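Local atomic coordinates of sulfoquinovosidase (Escherichia coli, PDB entry 5AEE), a protein that hydrolyses sulfoquinovosyl diacylglycerides and simple sulfoquinovosides such as sulfoquinovosyl glycerol, releasing sulfoquinovose for sulfoglycolysis. Residues W286-S291 and L331-P336; W402-G407 and I450-R455. The protein carries 1 engineered substitution. All coordinates share one frame; numbering follows the deposited sequence.

Interaction 1 (W286-S291 and L331-P336); sequences WAQDWS and LAYINP. With NSQ (4-nitrophenyl alpha-D-6-sulfoquinovoside), chain E.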
ATOM      1  N   TRP A 286      15.462  -8.028 -11.835  1.00 24.27           N
ATOM      2  CA  TRP A 286      15.466  -7.279 -10.624  1.00 22.91           C
ATOM      3  C   TRP A 286      16.402  -8.000  -9.646  1.00 24.49           C
ATOM      4  O   TRP A 286      16.122  -9.169  -9.229  1.00 25.27           O
ATOM      5  CB  TRP A 286      14.066  -7.181 -10.015  1.00 23.50           C
ATOM      6  CG  TRP A 286      14.139  -6.664  -8.699  1.00 22.07           C
ATOM      7  CD1 TRP A 286      14.617  -5.435  -8.310  1.00 23.30           C
ATOM      8  CD2 TRP A 286      13.628  -7.286  -7.504  1.00 24.11           C
ATOM      9  NE1 TRP A 286      14.539  -5.308  -6.949  1.00 25.98           N
ATOM     10  CE2 TRP A 286      13.938  -6.423  -6.429  1.00 23.71           C
ATOM     11  CE3 TRP A 286      13.017  -8.513  -7.242  1.00 24.41           C
ATOM     12  CZ2 TRP A 286      13.625  -6.741  -5.096  1.00 28.15           C
ATOM     13  CZ3 TRP A 286      12.708  -8.837  -5.927  1.00 23.27           C
ATOM     14  CH2 TRP A 286      13.030  -7.938  -4.866  1.00 25.00           C
ATOM     15  N   ALA A 287      17.551  -7.361  -9.373  1.00 24.24           N
ATOM     16  CA  ALA A 287      18.595  -7.957  -8.523  1.00 24.62           C
ATOM     17  C   ALA A 287      18.795  -7.130  -7.327  1.00 22.88           C
ATOM     18  O   ALA A 287      19.556  -6.183  -7.337  1.00 21.14           O
ATOM     19  CB  ALA A 287      19.875  -8.129  -9.306  1.00 26.52           C
ATOM     20  N   GLN A 288      18.100  -7.480  -6.231  1.00 21.49           N
ATOM     21  CA  GLN A 288      18.105  -6.630  -5.095  1.00 20.69           C
ATOM     22  C   GLN A 288      19.521  -6.601  -4.451  1.00 22.31           C
ATOM     23  O   GLN A 288      19.878  -5.663  -3.797  1.00 20.70           O
ATOM     24  CB  GLN A 288      17.051  -7.088  -4.017  1.00 20.22           C
ATOM     25  CG  GLN A 288      17.280  -8.480  -3.477  1.00 22.95           C
ATOM     26  CD  GLN A 288      16.380  -8.681  -2.261  1.00 22.93           C
ATOM     27  OE1 GLN A 288      15.419  -7.907  -2.039  1.00 23.78           O
ATOM     28  NE2 GLN A 288      16.707  -9.667  -1.451  1.00 30.40           N
ATOM     29  N   ASP A 289      20.324  -7.647  -4.684  1.00 23.25           N
ATOM     30  CA  ASP A 289      21.659  -7.754  -4.116  1.00 21.73           C
ATOM     31  C   ASP A 289      22.728  -7.054  -5.027  1.00 26.46           C
ATOM     32  O   ASP A 289      23.910  -7.347  -4.869  1.00 24.15           O
ATOM     33  CB  ASP A 289      22.020  -9.211  -3.907  1.00 22.20           C
ATOM     34  CG  ASP A 289      22.207 -10.022  -5.188  1.00 22.78           C
ATOM     35  OD1 ASP A 289      21.482  -9.863  -6.190  1.00 25.66           O
ATOM     36  OD2 ASP A 289      22.986 -11.055  -5.134  1.00 26.19           O
ATOM     37  N   TRP A 290      22.279  -6.109  -5.872  1.00 23.51           N
ATOM     38  CA  TRP A 290      23.194  -5.343  -6.755  1.00 25.43           C
ATOM     39  C   TRP A 290      24.352  -4.664  -5.933  1.00 26.00           C
ATOM     40  O   TRP A 290      25.455  -4.456  -6.432  1.00 22.91           O
ATOM     41  CB  TRP A 290      22.404  -4.315  -7.477  1.00 25.90           C
ATOM     42  CG  TRP A 290      21.925  -3.186  -6.617  1.00 23.56           C
ATOM     43  CD1 TRP A 290      21.030  -3.226  -5.591  1.00 25.09           C
ATOM     44  CD2 TRP A 290      22.382  -1.867  -6.695  1.00 23.73           C
ATOM     45  NE1 TRP A 290      20.860  -1.998  -5.062  1.00 27.36           N
ATOM     46  CE2 TRP A 290      21.692  -1.131  -5.712  1.00 24.51           C
ATOM     47  CE3 TRP A 290      23.316  -1.216  -7.519  1.00 24.56           C
ATOM     48  CZ2 TRP A 290      21.907   0.224  -5.503  1.00 25.92           C
ATOM     49  CZ3 TRP A 290      23.538   0.138  -7.323  1.00 23.96           C
ATOM     50  CH2 TRP A 290      22.816   0.843  -6.334  1.00 26.20           C
ATOM     51  N   SER A 291      24.068  -4.357  -4.653  1.00 23.93           N
ATOM     52  CA  SER A 291      24.967  -3.717  -3.718  1.00 23.50           C
ATOM     53  C   SER A 291      25.741  -4.637  -2.770  1.00 23.70           C
ATOM     54  O   SER A 291      26.573  -4.164  -1.970  1.00 27.88           O
ATOM     55  CB  SER A 291      24.143  -2.730  -2.882  1.00 25.41           C
ATOM     56  OG  SER A 291      23.048  -3.393  -2.303  1.00 26.13           O
ATOM     57  N   LEU A 331      16.685  -3.786 -12.784  1.00 25.05           N
ATOM     58  CA  LEU A 331      16.115  -3.113 -11.602  1.00 24.78           C
ATOM     59  C   LEU A 331      16.929  -3.447 -10.348  1.00 23.07           C
ATOM     60  O   LEU A 331      17.420  -4.595 -10.216  1.00 23.53           O
ATOM     61  CB  LEU A 331      14.660  -3.527 -11.419  1.00 26.51           C
ATOM     62  CG  LEU A 331      13.751  -3.092 -12.608  1.00 27.67           C
ATOM     63  CD1 LEU A 331      13.735  -4.119 -13.756  1.00 30.02           C
ATOM     64  CD2 LEU A 331      12.340  -2.965 -12.048  1.00 30.15           C
ATOM     65  N   ALA A 332      17.072  -2.460  -9.445  1.00 19.71           N
ATOM     66  CA  ALA A 332      17.912  -2.602  -8.245  1.00 20.66           C
ATOM     67  C   ALA A 332      17.055  -2.445  -6.955  1.00 22.23           C
ATOM     68  O   ALA A 332      15.859  -2.684  -7.003  1.00 23.23           O
ATOM     69  CB  ALA A 332      19.075  -1.691  -8.297  1.00 24.24           C
ATOM     70  N   TYR A 333      17.648  -1.985  -5.875  1.00 22.51           N
ATOM     71  CA  TYR A 333      17.017  -1.962  -4.545  1.00 22.92           C
ATOM     72  C   TYR A 333      17.663  -0.780  -3.776  1.00 26.54           C
ATOM     73  O   TYR A 333      18.904  -0.585  -3.770  1.00 26.44           O
ATOM     74  CB  TYR A 333      17.266  -3.275  -3.808  1.00 20.73           C
ATOM     75  CG  TYR A 333      16.684  -3.262  -2.389  1.00 22.40           C
ATOM     76  CD1 TYR A 333      17.404  -2.680  -1.330  1.00 24.13           C
ATOM     77  CD2 TYR A 333      15.466  -3.750  -2.111  1.00 22.08           C
ATOM     78  CE1 TYR A 333      16.864  -2.627  -0.058  1.00 23.04           C
ATOM     79  CE2 TYR A 333      14.911  -3.703  -0.784  1.00 21.02           C
ATOM     80  CZ  TYR A 333      15.620  -3.104   0.201  1.00 21.54           C
ATOM     81  OH  TYR A 333      15.165  -3.022   1.506  1.00 26.56           O
ATOM     82  N   ILE A 334      16.835  -0.014  -3.093  1.00 25.07           N
ATOM     83  CA  ILE A 334      17.349   1.072  -2.195  1.00 22.89           C
ATOM     84  C   ILE A 334      16.286   1.246  -1.127  1.00 24.28           C
ATOM     85  O   ILE A 334      15.111   0.995  -1.393  1.00 23.11           O
ATOM     86  CB  ILE A 334      17.612   2.378  -2.966  1.00 24.44           C
ATOM     87  CG1 ILE A 334      18.263   3.458  -2.085  1.00 25.32           C
ATOM     88  CG2 ILE A 334      16.354   2.850  -3.675  1.00 26.27           C
ATOM     89  CD1 ILE A 334      19.006   4.540  -2.866  1.00 24.60           C
ATOM     90  N   ASN A 335      16.731   1.535   0.083  1.00 23.39           N
ATOM     91  CA  ASN A 335      15.854   2.034   1.110  1.00 22.25           C
ATOM     92  C   ASN A 335      16.442   3.330   1.700  1.00 22.67           C
ATOM     93  O   ASN A 335      17.527   3.694   1.362  1.00 23.31           O
ATOM     94  CB  ASN A 335      15.473   0.933   2.071  1.00 18.36           C
ATOM     95  CG  ASN A 335      16.591   0.479   2.967  1.00 21.90           C
ATOM     96  OD1 ASN A 335      17.270   1.254   3.626  1.00 22.73           O
ATOM     97  ND2 ASN A 335      16.792  -0.866   2.998  1.00 24.16           N
ATOM     98  N   PRO A 336      15.740   3.995   2.612  1.00 24.98           N
ATOM     99  CA  PRO A 336      16.269   5.261   3.042  1.00 26.10           C
ATOM    100  C   PRO A 336      17.115   5.169   4.358  1.00 25.18           C
ATOM    101  O   PRO A 336      17.236   6.149   5.113  1.00 26.98           O
ATOM    102  CB  PRO A 336      15.010   6.091   3.253  1.00 24.25           C
ATOM    103  CG  PRO A 336      14.037   5.117   3.760  1.00 26.65           C
ATOM    104  CD  PRO A 336      14.452   3.720   3.231  1.00 26.10           C
TER
HETATM  105  O12 NSQ E1681      15.777  -6.056   4.048  1.00 24.72           O
HETATM  106  S10 NSQ E1681      16.354  -6.820   2.916  1.00 25.37           S
HETATM  107  O13 NSQ E1681      17.668  -6.383   2.393  1.00 25.85           O
HETATM  108  O11 NSQ E1681      16.311  -8.236   3.277  1.00 23.56           O
HETATM  109  C6  NSQ E1681      15.340  -6.623   1.539  1.00 25.59           C
HETATM  110  C5  NSQ E1681      13.902  -7.097   1.691  1.00 25.03           C
HETATM  111  O5  NSQ E1681      13.270  -6.054   2.500  1.00 23.14           O
HETATM  112  C1  NSQ E1681      11.880  -6.094   2.624  1.00 27.15           C
HETATM  113  C2  NSQ E1681      11.190  -6.213   1.248  1.00 25.96           C
HETATM  114  O2  NSQ E1681       9.812  -6.219   1.498  1.00 23.30           O
HETATM  115  C3  NSQ E1681      11.724  -7.435   0.533  1.00 24.84           C
HETATM  116  O3  NSQ E1681      11.121  -7.630  -0.728  1.00 25.41           O
HETATM  117  C4  NSQ E1681      13.218  -7.336   0.334  1.00 26.12           C
HETATM  118  O4  NSQ E1681      13.689  -8.575  -0.276  1.00 25.75           O
HETATM  119  O1  NSQ E1681      11.635  -7.243   3.434  1.00 31.37           O
HETATM  120  C25 NSQ E1681      11.896  -7.125   4.742  1.00 32.64           C
HETATM  121  C26 NSQ E1681      11.209  -6.161   5.498  1.00 32.08           C
HETATM  122  C27 NSQ E1681      11.542  -6.017   6.812  1.00 33.42           C
HETATM  123  C28 NSQ E1681      12.482  -6.863   7.390  1.00 33.94           C
HETATM  124  N32 NSQ E1681      12.828  -6.642   8.738  1.00 45.13           N
HETATM  125  O33 NSQ E1681      13.920  -7.115   9.167  1.00 47.76           O
HETATM  126  O34 NSQ E1681      12.149  -5.818   9.445  1.00 48.37           O
HETATM  127  C29 NSQ E1681      13.156  -7.793   6.604  1.00 34.77           C
HETATM  128  C30 NSQ E1681      12.856  -7.934   5.261  1.00 32.78           C
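Trp-286 and Leu-331 pair in parallel where two neighbouring strands of the TIM barrel of glycoside hydrolase family 31 run side by side, and the backbone N of Ala-287 closes the ladder on Leu-331 O (2.9 Å). Beyond this pair 286-291 leaves the strand as a loop, and tryptophan side chains take over the bonding to 331-336. The Trp-286 indole extends along the partner strand: CB and CD1 pack on Leu-331 CB, and NE1 reaches Ala-332 O at 2.9 Å, with the acceptor in the ring plane but the donor well above the carbonyl plane, a bent bond (132° at the hydrogen). Trp-290 comes from the loop, with CG lodged between backbone N and carbonyl carbon (chi1 71°). Its CB sets the pyrrole ring face-on against Ala-332, whose CB stands 3.5 Å from the five-membered-ring centroid, almost on the normal, a CH-pi contact; Ser-291 CB lies over the opposite face. CD1 borders Tyr-333 N, NE1 donates to Tyr-333 O at 2.7 Å, in the carbonyl plane on a lone pair, and CZ2 passes beside the same oxygen. Gln-288 CB rests on Tyr-333 CB, and both side chains reach 4-nitrophenyl alpha-D-6-sulfoquinovoside. Tyr-333 OH, bonded to Asp-405, lies near sugar C6, and Gln-288 NE2 is held by Gln-262. At the sugar, ligand O4 donates to Gln-288 OE1 at 2.6 Å.

Interaction 2 (W402-G407 and I450-R455); sequences WMADFG and ILFFMR. With NSQ (4-nitrophenyl alpha-D-6-sulfoquinovoside), chain E.
Strands 402-404 and 451-454 run parallel with a 36° twist, their axes 4.6 Å apart at closest, pairing Trp-402 with Phe-452 and Met-403 with Phe-453. Trp-402 N bonds to Leu-451 O, Phe-453 N to Trp-402 O and Ala-404 N to Phe-453 O. On one face Phe-452 CB sits over the Trp-402 pyrrole ring, 3.7 Å from its centroid, while Ile-450 CG2 meets the far end of the indole at CZ3. On the other face the Phe-453 ring, swung toward the neighbouring strand with CG between the backbone N and the carbonyl carbon, lies over Met-403 N and CA and touches CB and CE of that methionine. Where the strands end, one water bridges Ala-404 O, Phe-406 O and Arg-455 N. Arg-455 grips a single oxygen, Asp-405 OD1, side-on through NE (2.7 Å) and NH2 (3.1 Å), the first nearly straight at 165°. The same NH2 stands over the centre of the Phe-406 ring, guanidinium and ring planes at 89°, a cation-pi contact; Glu-408 takes a second salt bridge from it. Asp-405 OD2, the oxygen that also bonds to Tyr-333 OH, lies 2.9 Å from sugar O5. This is the nucleophile site of a retaining GH31 glycosidase, at the C-terminal ends of TIM-barrel strands.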
ATOM      1  N   TRP A 402      13.552   0.166  -9.579  1.00 20.64           N
ATOM      2  CA  TRP A 402      14.080  -0.409  -8.414  1.00 21.91           C
ATOM      3  C   TRP A 402      12.938  -0.552  -7.432  1.00 22.07           C
ATOM      4  O   TRP A 402      11.942   0.140  -7.574  1.00 22.65           O
ATOM      5  CB  TRP A 402      15.267   0.432  -7.767  1.00 20.97           C
ATOM      6  CG  TRP A 402      14.956   1.903  -7.596  1.00 20.86           C
ATOM      7  CD1 TRP A 402      14.295   2.457  -6.575  1.00 22.05           C
ATOM      8  CD2 TRP A 402      15.280   2.959  -8.485  1.00 21.79           C
ATOM      9  NE1 TRP A 402      14.149   3.780  -6.746  1.00 22.17           N
ATOM     10  CE2 TRP A 402      14.748   4.127  -7.936  1.00 23.02           C
ATOM     11  CE3 TRP A 402      15.965   3.032  -9.708  1.00 23.76           C
ATOM     12  CZ2 TRP A 402      14.902   5.350  -8.531  1.00 25.31           C
ATOM     13  CZ3 TRP A 402      16.087   4.205 -10.317  1.00 22.18           C
ATOM     14  CH2 TRP A 402      15.599   5.382  -9.748  1.00 25.08           C
ATOM     15  N   MET A 403      13.109  -1.489  -6.512  1.00 21.24           N
ATOM     16  CA  MET A 403      12.413  -1.518  -5.207  1.00 23.53           C
ATOM     17  C   MET A 403      12.892  -0.346  -4.343  1.00 23.98           C
ATOM     18  O   MET A 403      14.084  -0.299  -3.994  1.00 23.53           O
ATOM     19  CB  MET A 403      12.649  -2.860  -4.507  1.00 24.01           C
ATOM     20  CG  MET A 403      11.914  -3.024  -3.154  1.00 25.10           C
ATOM     21  SD  MET A 403      12.094  -4.677  -2.542  1.00 24.51           S
ATOM     22  CE  MET A 403      10.852  -5.496  -3.490  1.00 23.42           C
ATOM     23  N   ALA A 404      11.996   0.624  -4.070  1.00 21.49           N
ATOM     24  CA  ALA A 404      12.232   1.643  -3.053  1.00 21.85           C
ATOM     25  C   ALA A 404      11.491   1.238  -1.789  1.00 25.06           C
ATOM     26  O   ALA A 404      10.259   1.482  -1.650  1.00 24.02           O
ATOM     27  CB  ALA A 404      11.741   2.959  -3.500  1.00 24.48           C
ATOM     28  N   ASP A 405      12.261   0.668  -0.857  1.00 25.21           N
ATOM     29  CA  ASP A 405      11.705  -0.152   0.209  1.00 22.22           C
ATOM     30  C   ASP A 405      11.715   0.644   1.477  1.00 20.55           C
ATOM     31  O   ASP A 405      12.275   1.706   1.528  1.00 23.16           O
ATOM     32  CB  ASP A 405      12.488  -1.440   0.283  1.00 23.52           C
ATOM     33  CG  ASP A 405      11.880  -2.487   1.193  1.00 24.72           C
ATOM     34  OD1 ASP A 405      10.679  -2.450   1.531  1.00 27.70           O
ATOM     35  OD2 ASP A 405      12.628  -3.427   1.492  1.00 30.78           O
ATOM     36  N   PHE A 406      11.008   0.141   2.475  1.00 21.89           N
ATOM     37  CA  PHE A 406      10.988   0.636   3.824  1.00 23.43           C
ATOM     38  C   PHE A 406      10.391   2.018   3.839  1.00 22.53           C
ATOM     39  O   PHE A 406       9.726   2.382   2.871  1.00 28.23           O
ATOM     40  CB  PHE A 406      12.346   0.546   4.581  1.00 24.08           C
ATOM     41  CG  PHE A 406      12.752  -0.831   4.903  1.00 23.75           C
ATOM     42  CD1 PHE A 406      13.466  -1.572   4.004  1.00 23.85           C
ATOM     43  CD2 PHE A 406      12.416  -1.387   6.148  1.00 23.81           C
ATOM     44  CE1 PHE A 406      13.796  -2.895   4.310  1.00 24.12           C
ATOM     45  CE2 PHE A 406      12.804  -2.669   6.483  1.00 26.12           C
ATOM     46  CZ  PHE A 406      13.435  -3.440   5.537  1.00 25.02           C
ATOM     47  N   GLY A 407      10.567   2.781   4.924  1.00 22.32           N
ATOM     48  CA  GLY A 407       9.768   4.002   5.135  1.00 23.49           C
ATOM     49  C   GLY A 407       8.878   3.842   6.381  1.00 25.73           C
ATOM     50  O   GLY A 407       8.304   4.838   6.846  1.00 26.28           O
ATOM     51  N   ILE A 450      11.437   5.230 -15.961  1.00 28.00           N
ATOM     52  CA  ILE A 450      11.905   4.451 -14.891  1.00 26.43           C
ATOM     53  C   ILE A 450      10.764   4.172 -13.945  1.00 25.28           C
ATOM     54  O   ILE A 450       9.904   4.988 -13.727  1.00 23.52           O
ATOM     55  CB  ILE A 450      13.099   5.136 -14.201  1.00 27.88           C
ATOM     56  CG1 ILE A 450      14.320   5.095 -15.131  1.00 30.41           C
ATOM     57  CG2 ILE A 450      13.462   4.494 -12.865  1.00 28.19           C
ATOM     58  CD1 ILE A 450      15.559   5.714 -14.488  1.00 32.60           C
ATOM     59  N   LEU A 451      10.734   2.974 -13.436  1.00 22.93           N
ATOM     60  CA  LEU A 451       9.654   2.587 -12.551  1.00 24.59           C
ATOM     61  C   LEU A 451      10.230   2.142 -11.183  1.00 23.55           C
ATOM     62  O   LEU A 451      10.935   1.138 -11.076  1.00 25.71           O
ATOM     63  CB  LEU A 451       8.799   1.462 -13.154  1.00 25.82           C
ATOM     64  CG  LEU A 451       7.689   1.126 -12.113  1.00 29.35           C
ATOM     65  CD1 LEU A 451       6.606   2.162 -12.058  1.00 26.35           C
ATOM     66  CD2 LEU A 451       7.285  -0.296 -12.098  1.00 34.08           C
ATOM     67  N   PHE A 452       9.807   2.799 -10.126  1.00 21.54           N
ATOM     68  CA  PHE A 452      10.164   2.322  -8.800  1.00 24.50           C
ATOM     69  C   PHE A 452       8.905   1.869  -8.121  1.00 21.76           C
ATOM     70  O   PHE A 452       7.827   2.327  -8.451  1.00 22.76           O
ATOM     71  CB  PHE A 452      10.988   3.359  -7.942  1.00 23.13           C
ATOM     72  CG  PHE A 452      10.281   4.638  -7.660  1.00 22.35           C
ATOM     73  CD1 PHE A 452       9.445   4.770  -6.551  1.00 22.71           C
ATOM     74  CD2 PHE A 452      10.449   5.706  -8.470  1.00 23.93           C
ATOM     75  CE1 PHE A 452       8.759   5.923  -6.340  1.00 23.19           C
ATOM     76  CE2 PHE A 452       9.752   6.904  -8.274  1.00 23.79           C
ATOM     77  CZ  PHE A 452       8.901   7.010  -7.209  1.00 24.00           C
ATOM     78  N   PHE A 453       9.056   0.950  -7.182  1.00 21.11           N
ATOM     79  CA  PHE A 453       7.904   0.389  -6.530  1.00 22.65           C
ATOM     80  C   PHE A 453       8.162   0.383  -5.077  1.00 21.83           C
ATOM     81  O   PHE A 453       9.264   0.180  -4.660  1.00 23.49           O
ATOM     82  CB  PHE A 453       7.498  -1.016  -7.120  1.00 22.67           C
ATOM     83  CG  PHE A 453       8.626  -1.971  -7.334  1.00 21.34           C
ATOM     84  CD1 PHE A 453       9.420  -1.868  -8.453  1.00 23.67           C
ATOM     85  CD2 PHE A 453       8.892  -2.969  -6.443  1.00 22.97           C
ATOM     86  CE1 PHE A 453      10.448  -2.781  -8.644  1.00 24.97           C
ATOM     87  CE2 PHE A 453       9.925  -3.871  -6.622  1.00 24.26           C
ATOM     88  CZ  PHE A 453      10.703  -3.765  -7.741  1.00 23.38           C
ATOM     89  N   MET A 454       7.106   0.593  -4.290  1.00 21.10           N
ATOM     90  CA  MET A 454       7.252   0.834  -2.887  1.00 20.50           C
ATOM     91  C   MET A 454       6.289  -0.003  -2.101  1.00 20.33           C
ATOM     92  O   MET A 454       5.254  -0.446  -2.592  1.00 20.17           O
ATOM     93  CB  MET A 454       6.857   2.335  -2.543  1.00 21.44           C
ATOM     94  CG  MET A 454       7.838   3.294  -3.238  1.00 22.78           C
ATOM     95  SD  MET A 454       7.581   5.009  -2.722  1.00 23.80           S
ATOM     96  CE  MET A 454       8.617   5.007  -1.277  1.00 25.56           C
ATOM     97  N   ARG A 455       6.645  -0.171  -0.863  1.00 20.63           N
ATOM     98  CA  ARG A 455       5.881  -1.026   0.090  1.00 22.68           C
ATOM     99  C   ARG A 455       5.195  -0.089   1.063  1.00 21.71           C
ATOM    100  O   ARG A 455       3.972   0.009   1.062  1.00 25.89           O
ATOM    101  CB  ARG A 455       6.889  -1.982   0.774  1.00 23.03           C
ATOM    102  CG  ARG A 455       6.364  -2.834   1.916  1.00 24.83           C
ATOM    103  CD  ARG A 455       7.304  -3.967   2.273  1.00 24.71           C
ATOM    104  NE  ARG A 455       8.546  -3.486   2.901  1.00 23.44           N
ATOM    105  CZ  ARG A 455       8.785  -3.364   4.186  1.00 28.01           C
ATOM    106  NH1 ARG A 455       7.895  -3.717   5.134  1.00 27.34           N
ATOM    107  NH2 ARG A 455       9.974  -2.895   4.552  1.00 30.19           N
TER
HETATM  108  O12 NSQ E1681      15.777  -6.056   4.048  1.00 24.72           O
HETATM  109  S10 NSQ E1681      16.354  -6.820   2.916  1.00 25.37           S
HETATM  110  O13 NSQ E1681      17.668  -6.383   2.393  1.00 25.85           O
HETATM  111  O11 NSQ E1681      16.311  -8.236   3.277  1.00 23.56           O
HETATM  112  C6  NSQ E1681      15.340  -6.623   1.539  1.00 25.59           C
HETATM  113  C5  NSQ E1681      13.902  -7.097   1.691  1.00 25.03           C
HETATM  114  O5  NSQ E1681      13.270  -6.054   2.500  1.00 23.14           O
HETATM  115  C1  NSQ E1681      11.880  -6.094   2.624  1.00 27.15           C
HETATM  116  C2  NSQ E1681      11.190  -6.213   1.248  1.00 25.96           C
HETATM  117  O2  NSQ E1681       9.812  -6.219   1.498  1.00 23.30           O
HETATM  118  C3  NSQ E1681      11.724  -7.435   0.533  1.00 24.84           C
HETATM  119  O3  NSQ E1681      11.121  -7.630  -0.728  1.00 25.41           O
HETATM  120  C4  NSQ E1681      13.218  -7.336   0.334  1.00 26.12           C
HETATM  121  O4  NSQ E1681      13.689  -8.575  -0.276  1.00 25.75           O
HETATM  122  O1  NSQ E1681      11.635  -7.243   3.434  1.00 31.37           O
HETATM  123  C25 NSQ E1681      11.896  -7.125   4.742  1.00 32.64           C
HETATM  124  C26 NSQ E1681      11.209  -6.161   5.498  1.00 32.08           C
HETATM  125  C27 NSQ E1681      11.542  -6.017   6.812  1.00 33.42           C
HETATM  126  C28 NSQ E1681      12.482  -6.863   7.390  1.00 33.94           C
HETATM  127  N32 NSQ E1681      12.828  -6.642   8.738  1.00 45.13           N
HETATM  128  O33 NSQ E1681      13.920  -7.115   9.167  1.00 47.76           O
HETATM  129  O34 NSQ E1681      12.149  -5.818   9.445  1.00 48.37           O
HETATM  130  C29 NSQ E1681      13.156  -7.793   6.604  1.00 34.77           C
HETATM  131  C30 NSQ E1681      12.856  -7.934   5.261  1.00 32.78           C
HETATM  132  O   HOH W   1       8.605   1.409   0.536  1.00 22.77           O

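How the interactions relate
Both contacts are buried and belong to one parallel barrel sheet, in which strands 329-334 and 401-404 are neighbours, so interactions 1 and 2 join directly: Ile-334 N and Met-403 O are 2.9 Å apart, a probable hydrogen bond. Interaction 1 has a single strand bridge and relies on indole N-H groups bonding to backbone carbonyls, whereas interaction 2 has a longer ladder, aromatic packing on both faces and a salt bridge at its end. Their polar tips converge on the same ligand. Interaction 1 meets its O4 end through Gln-288; interaction 2 brings Asp-405 beside C1. Tyr-333 OH, 2.6 Å from Asp-405 OD2, ties the two together.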